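Long-range contacts in glycoside hydrolase family 43 (Halothermothrix orenii, PDB 4QQS), which shows alpha-L-arabinofuranosidase activity and probably takes part in breaking down xylan: residues G152-I158 against D189-E195; R120-D126 against Y141-E147; S25-L29 against V41-L47. One frame throughout, in Å; residues are numbered along the deposited sequence.

The three contacts sample a five-bladed beta-propeller. Contacts 1 and 2 adjoin, their centres 11 Å apart, in one sheet where strands 137-143 and 153-162 are neighbours. Contact 3 lies across the chain's centre, about 30 Å from contact 2 and 33 Å from contact 1 (centre to centre), in a separate sheet. Contact 3 is the most buried of the three; the other two are partly buried. Contact 1 pairs parallel strands and stacks two rings near its exposed end, contact 2 binds a hairpin and its flanking loops with polar side chains, and contact 3 combines tyrosine packing with a salt bridge. Contact 1 carries Glu-195, the predicted proton donor, and contact 2 Asp-126, predicted to modulate its pKa.

Contact 1. Residues G152-I158 against D189-E195; sequences GIHISQI and DAWQWNE
His-154 lies almost flat on Trp-191: the imidazole and the six-membered indole ring form an offset stack, centroids 4.0 Å apart and planes at 8°. His-154 CB sits over the same ring, 3.5 Å from the Trp-191 centroid, adding a CH-pi contact. With CG beside the backbone N in both residues (chi1 -81° and -72°), the two side chains run side by side. Water 1, in the imidazole plane near ND1, donates to both Gly-152 O and Ala-190 O. Off the stacked face, Ile-153 CG2 packs 3.6 Å from NE2 of the Gln-192 amide; this NE2 donates to Asp-189 O in the amide plane (2.9 Å), which helps fix the amide's rotation.

Behind these side chains runs a parallel ladder: backbone N of His-154 and Ser-156 donates to backbone O of Ala-190 and Gln-192, and their own backbone O accepts from backbone N of Gln-192 and Asn-194. Farther along, Ser-156 OG donates to water 2, which donates to OE1 of Glu-195, the predicted proton donor; Glu-195 OE2 is hydrogen-bonded to Tyr-220 OH, and Ser-156 OG to Cys-145 N. Strand 153-162 also pairs with 137-143, and strand 191-202 with 205-212, consistent with a seam between successive propeller blades.

Contact 2. Residues R120-D126 against Y141-E147; sequences RGLSFID and YVKDCSE
Ser-123 OG is gripped by three partners: it donates to Glu-147 OE1 at 2.6 Å, accepts a hydrogen bond from water 4, and is hydrogen-bonded to Leu-96 N. The carboxylate oxygen meets it with its anti lone pair and is also hydrogen-bonded to His-95 ND1. This cluster joins the loop before strand 124-131 to the loop after strand 137-143, the two strands of a beta hairpin in the five-bladed propeller. Next to it, Ser-123 O accepts from Asp-144 N at 2.9 Å and from water 3, which also donates to Asp-144 O.

Within the hairpin, Ile-125 and Val-142 form a hydrogen-bonded antiparallel pair, their N-H and C=O groups exchanged, while Ile-125 CG1 lies 3.9 Å from Val-142 CB. Phe-124 and Lys-143 are the non-hydrogen-bonded pair on the other face. There Phe-124 CD1 comes within 3.9 Å of Tyr-141 CD1, the rings oblique at 69°. Tyr-141 holds CG between its backbone N and carbonyl carbon (chi1 58°), which sets its ring beside Phe-124 and brings OH to Arg-120. Arg-120 NH1 gives it a nearly straight bond of 2.9 Å in the guanidinium plane, and Gln-161 OE1 joins both the Tyr-141 hydroxyl and Arg-120 NH2.

At the active-site end, Asp-126 CB leans on Val-142 CG2 at 3.7 Å. Asp-126, predicted to modulate the pKa of the proton donor and to orient it, is positioned by Gly-196 N on OD2 and touches Glu-195; a bound buffer molecule also bonds to OD2. Where strand 137-143 gives way to loop, Asp-144 makes an Asx turn: its OD2 accepts from Ser-146 N above the carboxylate plane and accepts a hydrogen bond from Ser-146 OG at 2.7 Å on its anti lone pair.

Contact 3. Residues S25-L29 against V41-L47; sequences SRYYL and VWESPNL
Leu-29 and Trp-42, like Tyr-27 and Ser-44, form hydrogen-bonded antiparallel pairs, with four backbone bonds joining strands 26-32 and 38-44 into a hairpin of the four-stranded antiparallel sheet running from strand 16-23 to strand 51-58.

Apolar contacts gather on the Tyr-27 face. Leu-47 CG stands over the Tyr-27 ring, 3.8 Å from its centroid in a CH-pi contact, and CD2 comes within 3.5 Å of Tyr-27 CD2. Beside them Leu-29 CD2 packs 3.7 Å from Trp-42 CE3. An ST turn, Asn-46 N to Ser-44 OG, shapes the chain leading to Leu-47; Ser-44 OG is also hydrogen-bonded to Asp-49 O. Replacing Tyr-27 by an alanine is likely to open a gap beneath Leu-47 and leave Val-261 O without its hydroxyl partner.

On the face of Tyr-28 and Glu-43 the contacts are polar. Arg-26 reaches in, bent at chi2 and chi3 (-63° and -56°), to make a salt bridge from NH2 to Glu-43 OE2 at 2.9 Å, while Pro-45 CB covers one guanidinium face. Glu-43 OE1 meets Lys-53 and, through water 6, Tyr-28 OH. With a cationic partner at each oxygen, the Glu-43 carboxylate probably stays ionised and fixed in its rotation.

Contact 1. Residues G152-I158 against D189-E195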
loop_
_atom_site.group_PDB
_atom_site.type_symbol
_atom_site.label_atom_id
_atom_site.label_comp_id
_atom_site.label_asym_id
_atom_site.label_seq_id
_atom_site.Cartn_x
_atom_site.Cartn_y
_atom_site.Cartn_z
ATOM N N GLY A 152 13.289 18.356 14.770
ATOM C CA GLY A 152 12.368 19.394 14.351
ATOM C C GLY A 152 11.453 19.058 13.194
ATOM O O GLY A 152 10.577 19.858 12.888
ATOM N N ILE A 153 11.650 17.904 12.559
ATOM C CA ILE A 153 10.888 17.512 11.381
ATOM C C ILE A 153 9.808 16.512 11.782
ATOM O O ILE A 153 10.110 15.529 12.462
ATOM C CB ILE A 153 11.815 16.847 10.334
ATOM C CG1 ILE A 153 13.018 17.736 10.016
ATOM C CG2 ILE A 153 11.053 16.512 9.068
ATOM C CD1 ILE A 153 12.660 19.136 9.559
ATOM N N HIS A 154 8.565 16.747 11.359
ATOM C CA HIS A 154 7.520 15.731 11.487
ATOM C C HIS A 154 7.746 14.748 10.359
ATOM O O HIS A 154 7.622 15.116 9.188
ATOM C CB HIS A 154 6.129 16.344 11.337
ATOM C CG HIS A 154 5.604 16.991 12.581
ATOM N ND1 HIS A 154 5.935 18.273 12.950
ATOM C CD2 HIS A 154 4.751 16.543 13.535
ATOM C CE1 HIS A 154 5.313 18.595 14.072
ATOM N NE2 HIS A 154 4.584 17.562 14.447
ATOM N N ILE A 155 8.095 13.509 10.690
ATOM C CA ILE A 155 8.648 12.597 9.701
ATOM C C ILE A 155 8.029 11.214 9.801
ATOM O O ILE A 155 7.973 10.625 10.885
ATOM C CB ILE A 155 10.204 12.550 9.827
ATOM C CG1 ILE A 155 10.839 11.739 8.703
ATOM C CG2 ILE A 155 10.650 12.079 11.197
ATOM C CD1 ILE A 155 12.337 12.012 8.549
ATOM N N SER A 156 7.541 10.716 8.666
ATOM C CA SER A 156 7.083 9.340 8.564
ATOM C C SER A 156 8.232 8.444 8.142
ATOM O O SER A 156 8.864 8.678 7.108
ATOM C CB SER A 156 5.919 9.211 7.584
ATOM O OG SER A 156 4.739 9.770 8.136
ATOM N N GLN A 157 8.517 7.445 8.971
ATOM C CA GLN A 157 9.584 6.468 8.753
ATOM C C GLN A 157 8.985 5.081 8.568
ATOM O O GLN A 157 7.971 4.764 9.195
ATOM C CB GLN A 157 10.491 6.399 9.982
ATOM C CG GLN A 157 11.113 7.697 10.437
ATOM C CD GLN A 157 11.844 7.478 11.747
ATOM O OE1 GLN A 157 11.230 7.088 12.738
ATOM N NE2 GLN A 157 13.159 7.657 11.744
ATOM N N ILE A 158 9.621 4.255 7.736
ATOM C CA ILE A 158 9.212 2.866 7.582
ATOM C C ILE A 158 10.118 1.956 8.392
ATOM O O ILE A 158 11.336 2.002 8.225
ATOM C CB ILE A 158 9.197 2.455 6.102
ATOM C CG1 ILE A 158 8.129 3.251 5.346
ATOM C CG2 ILE A 158 8.950 0.951 5.945
ATOM C CD1 ILE A 158 8.269 3.212 3.828
ATOM N N ASP A 189 11.643 20.168 3.739
ATOM C CA ASP A 189 10.298 20.499 4.210
ATOM C C ASP A 189 10.139 20.220 5.720
ATOM O O ASP A 189 10.812 19.358 6.295
ATOM C CB ASP A 189 9.226 19.667 3.469
ATOM C CG ASP A 189 9.165 19.941 1.971
ATOM O OD1 ASP A 189 9.518 21.063 1.566
ATOM O OD2 ASP A 189 8.750 19.032 1.202
ATOM N N ALA A 190 9.183 20.898 6.342
ATOM C CA ALA A 190 8.901 20.703 7.766
ATOM C C ALA A 190 8.216 19.368 8.086
ATOM O O ALA A 190 8.293 18.883 9.223
ATOM C CB ALA A 190 8.038 21.856 8.276
ATOM N N TRP A 191 7.512 18.844 7.084
ATOM C CA TRP A 191 6.845 17.551 7.141
ATOM C C TRP A 191 7.428 16.728 6.008
ATOM O O TRP A 191 7.532 17.225 4.875
ATOM C CB TRP A 191 5.331 17.730 6.951
ATOM C CG TRP A 191 4.668 18.362 8.131
ATOM C CD1 TRP A 191 4.741 19.669 8.512
ATOM C CD2 TRP A 191 3.840 17.706 9.098
ATOM N NE1 TRP A 191 4.025 19.862 9.665
ATOM C CE2 TRP A 191 3.463 18.673 10.050
ATOM C CE3 TRP A 191 3.384 16.396 9.255
ATOM C CZ2 TRP A 191 2.657 18.367 11.153
ATOM C CZ3 TRP A 191 2.586 16.100 10.342
ATOM C CH2 TRP A 191 2.239 17.073 11.278
ATOM N N GLN A 192 7.783 15.477 6.294
ATOM C CA GLN A 192 8.443 14.607 5.316
ATOM C C GLN A 192 7.916 13.194 5.454
ATOM O O GLN A 192 7.661 12.722 6.567
ATOM C CB GLN A 192 9.959 14.601 5.531
ATOM C CG GLN A 192 10.589 15.982 5.443
ATOM C CD GLN A 192 12.075 15.968 5.629
ATOM O OE1 GLN A 192 12.721 14.933 5.481
ATOM N NE2 GLN A 192 12.637 17.140 5.910
ATOM N N TRP A 193 7.756 12.511 4.325
ATOM C CA TRP A 193 7.159 11.185 4.313
ATOM C C TRP A 193 7.928 10.148 3.518
ATOM O O TRP A 193 8.294 10.386 2.367
ATOM C CB TRP A 193 5.766 11.224 3.670
ATOM C CG TRP A 193 4.757 12.082 4.332
ATOM C CD1 TRP A 193 3.805 11.700 5.211
ATOM C CD2 TRP A 193 4.570 13.497 4.117
ATOM N NE1 TRP A 193 3.030 12.784 5.552
ATOM C CE2 TRP A 193 3.489 13.901 4.901
ATOM C CE3 TRP A 193 5.223 14.452 3.320
ATOM C CZ2 TRP A 193 3.048 15.229 4.932
ATOM C CZ3 TRP A 193 4.784 15.753 3.338
ATOM C CH2 TRP A 193 3.716 16.132 4.147
ATOM N N ASN A 194 8.093 8.974 4.126
ATOM C CA ASN A 194 8.209 7.718 3.387
ATOM C C ASN A 194 7.073 6.848 3.917
ATOM O O ASN A 194 7.006 6.580 5.130
ATOM C CB ASN A 194 9.532 6.976 3.626
ATOM C CG ASN A 194 10.757 7.533 2.887
ATOM O OD1 ASN A 194 11.848 7.005 3.088
ATOM N ND2 ASN A 194 10.603 8.552 2.047
ATOM N N GLU A 195 6.180 6.421 3.029
ATOM C CA GLU A 195 5.021 5.661 3.475
ATOM C C GLU A 195 4.608 4.664 2.404
ATOM O O GLU A 195 5.251 4.531 1.373
ATOM C CB GLU A 195 3.882 6.590 3.920
ATOM C CG GLU A 195 3.318 7.432 2.796
ATOM C CD GLU A 195 2.254 8.446 3.241
ATOM O OE1 GLU A 195 1.943 8.548 4.444
ATOM O OE2 GLU A 195 1.707 9.144 2.361
HETATM O O HOH W 1 8.164 20.204 11.654
HETATM O O HOH W 2 2.784 8.473 7.007
#

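Contact 2. Residues R120-D126 against Y141-E147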
loop_
_atom_site.group_PDB
_atom_site.type_symbol
_atom_site.label_atom_id
_atom_site.label_comp_id
_atom_site.label_asym_id
_atom_site.label_seq_id
_atom_site.Cartn_x
_atom_site.Cartn_y
_atom_site.Cartn_z
ATOM N N ARG A 120 2.057 1.272 21.109
ATOM C CA ARG A 120 3.231 1.887 21.725
ATOM C C ARG A 120 2.976 3.359 22.058
ATOM O O ARG A 120 3.922 4.140 22.201
ATOM C CB ARG A 120 4.448 1.735 20.811
ATOM C CG ARG A 120 4.768 0.301 20.497
ATOM C CD ARG A 120 5.761 0.171 19.363
ATOM N NE ARG A 120 5.888 -1.229 18.987
ATOM C CZ ARG A 120 6.406 -1.640 17.832
ATOM N NH1 ARG A 120 6.894 -0.766 16.961
ATOM N NH2 ARG A 120 6.432 -2.930 17.545
ATOM N N GLY A 121 1.708 3.745 22.171
ATOM C CA GLY A 121 1.381 5.109 22.534
ATOM C C GLY A 121 1.703 6.134 21.465
ATOM O O GLY A 121 1.853 7.313 21.759
ATOM N N LEU A 122 1.804 5.680 20.221
ATOM C CA LEU A 122 2.111 6.545 19.083
ATOM C C LEU A 122 1.252 6.119 17.896
ATOM O O LEU A 122 0.436 5.202 18.004
ATOM C CB LEU A 122 3.606 6.476 18.747
ATOM C CG LEU A 122 4.543 7.052 19.806
ATOM C CD1 LEU A 122 5.982 6.707 19.478
ATOM C CD2 LEU A 122 4.350 8.557 19.910
ATOM N N SER A 123 1.416 6.804 16.770
ATOM C CA SER A 123 0.621 6.531 15.584
ATOM C C SER A 123 1.381 5.709 14.551
ATOM O O SER A 123 2.507 6.047 14.161
ATOM C CB SER A 123 0.130 7.835 14.965
ATOM O OG SER A 123 -0.944 8.377 15.731
ATOM N N PHE A 124 0.735 4.634 14.097
ATOM C CA PHE A 124 1.288 3.712 13.117
ATOM C C PHE A 124 0.242 3.437 12.057
ATOM O O PHE A 124 -0.934 3.251 12.378
ATOM C CB PHE A 124 1.707 2.390 13.785
ATOM C CG PHE A 124 2.716 2.577 14.861
ATOM C CD1 PHE A 124 4.060 2.606 14.556
ATOM C CD2 PHE A 124 2.333 2.757 16.180
ATOM C CE1 PHE A 124 5.003 2.807 15.549
ATOM C CE2 PHE A 124 3.274 2.953 17.174
ATOM C CZ PHE A 124 4.604 2.972 16.863
ATOM N N ILE A 125 0.688 3.393 10.801
ATOM C CA ILE A 125 -0.190 3.165 9.662
ATOM C C ILE A 125 0.532 2.356 8.583
ATOM O O ILE A 125 1.722 2.048 8.699
ATOM C CB ILE A 125 -0.694 4.500 9.032
ATOM C CG1 ILE A 125 0.433 5.264 8.323
ATOM C CG2 ILE A 125 -1.380 5.385 10.079
ATOM C CD1 ILE A 125 -0.054 6.410 7.471
ATOM N N ASP A 126 -0.200 2.005 7.531
ATOM C CA ASP A 126 0.394 1.471 6.310
ATOM C C ASP A 126 1.113 0.141 6.509
ATOM O O ASP A 126 2.110 -0.146 5.846
ATOM C CB ASP A 126 1.331 2.478 5.628
ATOM C CG ASP A 126 0.604 3.571 4.870
ATOM O OD1 ASP A 126 -0.633 3.545 4.790
ATOM O OD2 ASP A 126 1.297 4.475 4.350
ATOM N N TYR A 141 5.885 -1.177 8.262
ATOM C CA TYR A 141 4.859 -0.252 8.713
ATOM C C TYR A 141 5.457 1.126 8.920
ATOM O O TYR A 141 6.668 1.290 8.980
ATOM C CB TYR A 141 4.194 -0.763 9.995
ATOM C CG TYR A 141 5.153 -0.997 11.142
ATOM C CD1 TYR A 141 5.433 -0.004 12.055
ATOM C CD2 TYR A 141 5.796 -2.216 11.304
ATOM C CE1 TYR A 141 6.307 -0.219 13.107
ATOM C CE2 TYR A 141 6.682 -2.436 12.352
ATOM C CZ TYR A 141 6.926 -1.437 13.255
ATOM O OH TYR A 141 7.804 -1.607 14.312
ATOM N N VAL A 142 4.583 2.113 9.040
ATOM C CA VAL A 142 4.990 3.501 9.145
ATOM C C VAL A 142 4.776 4.017 10.563
ATOM O O VAL A 142 3.688 3.895 11.126
ATOM C CB VAL A 142 4.196 4.375 8.164
ATOM C CG1 VAL A 142 4.484 5.847 8.371
ATOM C CG2 VAL A 142 4.531 3.965 6.725
ATOM N N LYS A 143 5.838 4.597 11.121
ATOM C CA LYS A 143 5.765 5.413 12.333
ATOM C C LYS A 143 5.440 6.819 11.849
ATOM O O LYS A 143 6.267 7.485 11.257
ATOM C CB LYS A 143 7.099 5.342 13.081
ATOM C CG LYS A 143 7.098 5.953 14.471
ATOM C CD LYS A 143 8.470 5.796 15.153
ATOM C CE LYS A 143 8.405 6.141 16.625
ATOM N NZ LYS A 143 9.715 6.207 17.283
ATOM N N ASP A 144 4.167 7.191 12.020
ATOM C CA ASP A 144 3.586 8.314 11.305
ATOM C C ASP A 144 4.043 9.679 11.809
ATOM O O ASP A 144 4.154 9.922 13.014
ATOM C CB ASP A 144 2.064 8.216 11.390
ATOM C CG ASP A 144 1.358 9.255 10.542
ATOM O OD1 ASP A 144 1.373 9.120 9.302
ATOM O OD2 ASP A 144 0.780 10.192 11.136
ATOM N N CYS A 145 4.276 10.580 10.857
ATOM C CA CYS A 145 4.682 11.959 11.116
ATOM C C CYS A 145 3.829 12.709 12.134
ATOM O O CYS A 145 4.355 13.600 12.794
ATOM C CB CYS A 145 4.702 12.732 9.798
ATOM S SG CYS A 145 3.128 12.792 8.956
ATOM N N SER A 146 2.549 12.362 12.274
ATOM C CA SER A 146 1.676 13.071 13.199
ATOM C C SER A 146 2.252 13.103 14.601
ATOM O O SER A 146 2.053 14.086 15.297
ATOM C CB SER A 146 0.280 12.439 13.226
ATOM O OG SER A 146 0.320 11.077 13.598
ATOM N N GLU A 147 2.941 12.043 15.014
ATOM C CA GLU A 147 3.483 11.947 16.362
ATOM C C GLU A 147 4.960 11.576 16.375
ATOM O O GLU A 147 5.480 11.130 17.388
ATOM C CB GLU A 147 2.688 10.932 17.194
ATOM C CG GLU A 147 1.210 11.220 17.272
ATOM C CD GLU A 147 0.524 10.393 18.333
ATOM O OE1 GLU A 147 -0.175 9.419 18.012
ATOM O OE2 GLU A 147 0.679 10.713 19.523
HETATM O O HOH W 3 3.785 8.201 15.288
HETATM O O HOH W 4 -2.268 10.750 14.913
#

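Contact 3. Residues S25-L29 against V41-L47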
loop_
_atom_site.group_PDB
_atom_site.type_symbol
_atom_site.label_atom_id
_atom_site.label_comp_id
_atom_site.label_asym_id
_atom_site.label_seq_id
_atom_site.Cartn_x
_atom_site.Cartn_y
_atom_site.Cartn_z
ATOM N N SER A 25 -7.891 -16.810 -9.719
ATOM C CA SER A 25 -8.226 -16.209 -11.021
ATOM C C SER A 25 -9.139 -14.981 -10.925
ATOM O O SER A 25 -9.700 -14.529 -11.930
ATOM C CB SER A 25 -8.821 -17.248 -11.979
ATOM O OG SER A 25 -7.913 -18.314 -12.194
ATOM N N ARG A 26 -9.263 -14.434 -9.726
ATOM C CA ARG A 26 -10.011 -13.211 -9.519
ATOM C C ARG A 26 -9.108 -12.225 -8.785
ATOM O O ARG A 26 -8.196 -12.619 -8.056
ATOM C CB ARG A 26 -11.269 -13.479 -8.691
ATOM C CG ARG A 26 -12.166 -14.580 -9.216
ATOM C CD ARG A 26 -12.731 -14.261 -10.565
ATOM N NE ARG A 26 -13.463 -13.002 -10.590
ATOM C CZ ARG A 26 -14.268 -12.624 -11.580
ATOM N NH1 ARG A 26 -14.467 -13.416 -12.634
ATOM N NH2 ARG A 26 -14.878 -11.446 -11.509
ATOM N N TYR A 27 -9.383 -10.947 -8.996
ATOM C CA TYR A 27 -8.678 -9.863 -8.339
ATOM C C TYR A 27 -9.602 -9.140 -7.393
ATOM O O TYR A 27 -10.744 -8.848 -7.727
ATOM C CB TYR A 27 -8.145 -8.880 -9.373
ATOM C CG TYR A 27 -7.150 -9.485 -10.328
ATOM C CD1 TYR A 27 -7.564 -10.091 -11.501
ATOM C CD2 TYR A 27 -5.795 -9.467 -10.043
ATOM C CE1 TYR A 27 -6.656 -10.649 -12.382
ATOM C CE2 TYR A 27 -4.867 -10.007 -10.914
ATOM C CZ TYR A 27 -5.307 -10.608 -12.084
ATOM O OH TYR A 27 -4.424 -11.156 -12.993
ATOM N N TYR A 28 -9.058 -8.821 -6.225
ATOM C CA TYR A 28 -9.787 -8.131 -5.167
ATOM C C TYR A 28 -9.014 -6.885 -4.795
ATOM O O TYR A 28 -7.849 -6.967 -4.411
ATOM C CB TYR A 28 -9.967 -9.040 -3.947
ATOM C CG TYR A 28 -10.694 -10.298 -4.330
ATOM C CD1 TYR A 28 -12.077 -10.329 -4.369
ATOM C CD2 TYR A 28 -10.003 -11.444 -4.708
ATOM C CE1 TYR A 28 -12.756 -11.467 -4.745
ATOM C CE2 TYR A 28 -10.670 -12.589 -5.099
ATOM C CZ TYR A 28 -12.051 -12.601 -5.113
ATOM O OH TYR A 28 -12.721 -13.754 -5.495
ATOM N N LEU A 29 -9.663 -5.739 -4.968
ATOM C CA LEU A 29 -9.104 -4.448 -4.644
ATOM C C LEU A 29 -9.723 -3.951 -3.355
ATOM O O LEU A 29 -10.940 -3.890 -3.237
ATOM C CB LEU A 29 -9.426 -3.468 -5.776
ATOM C CG LEU A 29 -9.321 -1.967 -5.474
ATOM C CD1 LEU A 29 -7.887 -1.622 -5.387
ATOM C CD2 LEU A 29 -10.000 -1.123 -6.521
ATOM N N VAL A 41 -14.436 -3.294 -0.999
ATOM C CA VAL A 41 -13.754 -4.224 -1.885
ATOM C C VAL A 41 -14.431 -4.195 -3.255
ATOM O O VAL A 41 -15.655 -4.108 -3.350
ATOM C CB VAL A 41 -13.702 -5.657 -1.292
ATOM C CG1 VAL A 41 -15.098 -6.207 -1.017
ATOM C CG2 VAL A 41 -12.881 -6.590 -2.175
ATOM N N TRP A 42 -13.602 -4.234 -4.298
ATOM C CA TRP A 42 -14.043 -4.343 -5.677
ATOM C C TRP A 42 -13.426 -5.614 -6.259
ATOM O O TRP A 42 -12.324 -6.022 -5.876
ATOM C CB TRP A 42 -13.585 -3.147 -6.510
ATOM C CG TRP A 42 -14.105 -1.795 -6.117
ATOM C CD1 TRP A 42 -15.064 -1.082 -6.777
ATOM C CD2 TRP A 42 -13.689 -0.968 -5.013
ATOM N NE1 TRP A 42 -15.263 0.128 -6.166
ATOM C CE2 TRP A 42 -14.436 0.228 -5.083
ATOM C CE3 TRP A 42 -12.742 -1.107 -3.990
ATOM C CZ2 TRP A 42 -14.282 1.264 -4.170
ATOM C CZ3 TRP A 42 -12.592 -0.064 -3.089
ATOM C CH2 TRP A 42 -13.355 1.099 -3.187
ATOM N N GLU A 43 -14.126 -6.219 -7.211
ATOM C CA GLU A 43 -13.661 -7.442 -7.841
ATOM C C GLU A 43 -13.497 -7.248 -9.347
ATOM O O GLU A 43 -14.268 -6.511 -9.980
ATOM C CB GLU A 43 -14.645 -8.576 -7.564
ATOM C CG GLU A 43 -14.149 -9.934 -8.013
ATOM C CD GLU A 43 -15.164 -11.037 -7.809
ATOM O OE1 GLU A 43 -15.806 -11.067 -6.746
ATOM O OE2 GLU A 43 -15.315 -11.879 -8.718
ATOM N N SER A 44 -12.510 -7.934 -9.930
ATOM C CA SER A 44 -12.272 -7.912 -11.372
ATOM C C SER A 44 -11.723 -9.250 -11.837
ATOM O O SER A 44 -10.976 -9.899 -11.116
ATOM C CB SER A 44 -11.234 -6.835 -11.693
ATOM O OG SER A 44 -10.873 -6.841 -13.062
ATOM N N PRO A 45 -12.024 -9.640 -13.083
ATOM C CA PRO A 45 -11.384 -10.828 -13.654
ATOM C C PRO A 45 -10.104 -10.482 -14.412
ATOM O O PRO A 45 -9.360 -11.388 -14.807
ATOM C CB PRO A 45 -12.441 -11.340 -14.636
ATOM C CG PRO A 45 -13.084 -10.099 -15.131
ATOM C CD PRO A 45 -13.133 -9.167 -13.928
ATOM N N ASN A 46 -9.857 -9.201 -14.661
ATOM C CA ASN A 46 -8.845 -8.820 -15.649
ATOM C C ASN A 46 -8.023 -7.565 -15.332
ATOM O O ASN A 46 -7.203 -7.167 -16.150
ATOM C CB ASN A 46 -9.501 -8.666 -17.029
ATOM C CG ASN A 46 -10.581 -7.601 -17.051
ATOM O OD1 ASN A 46 -10.716 -6.824 -16.107
ATOM N ND2 ASN A 46 -11.369 -7.571 -18.118
ATOM N N LEU A 47 -8.244 -6.982 -14.156
ATOM C CA LEU A 47 -7.595 -5.747 -13.673
ATOM C C LEU A 47 -8.133 -4.467 -14.305
ATOM O O LEU A 47 -7.738 -3.367 -13.908
ATOM C CB LEU A 47 -6.066 -5.798 -13.792
ATOM C CG LEU A 47 -5.354 -6.785 -12.876
ATOM C CD1 LEU A 47 -3.913 -6.977 -13.323
ATOM C CD2 LEU A 47 -5.406 -6.319 -11.433
HETATM O O HOH W 5 -8.378 -13.831 -14.259
HETATM O O HOH W 6 -15.439 -13.613 -5.641
#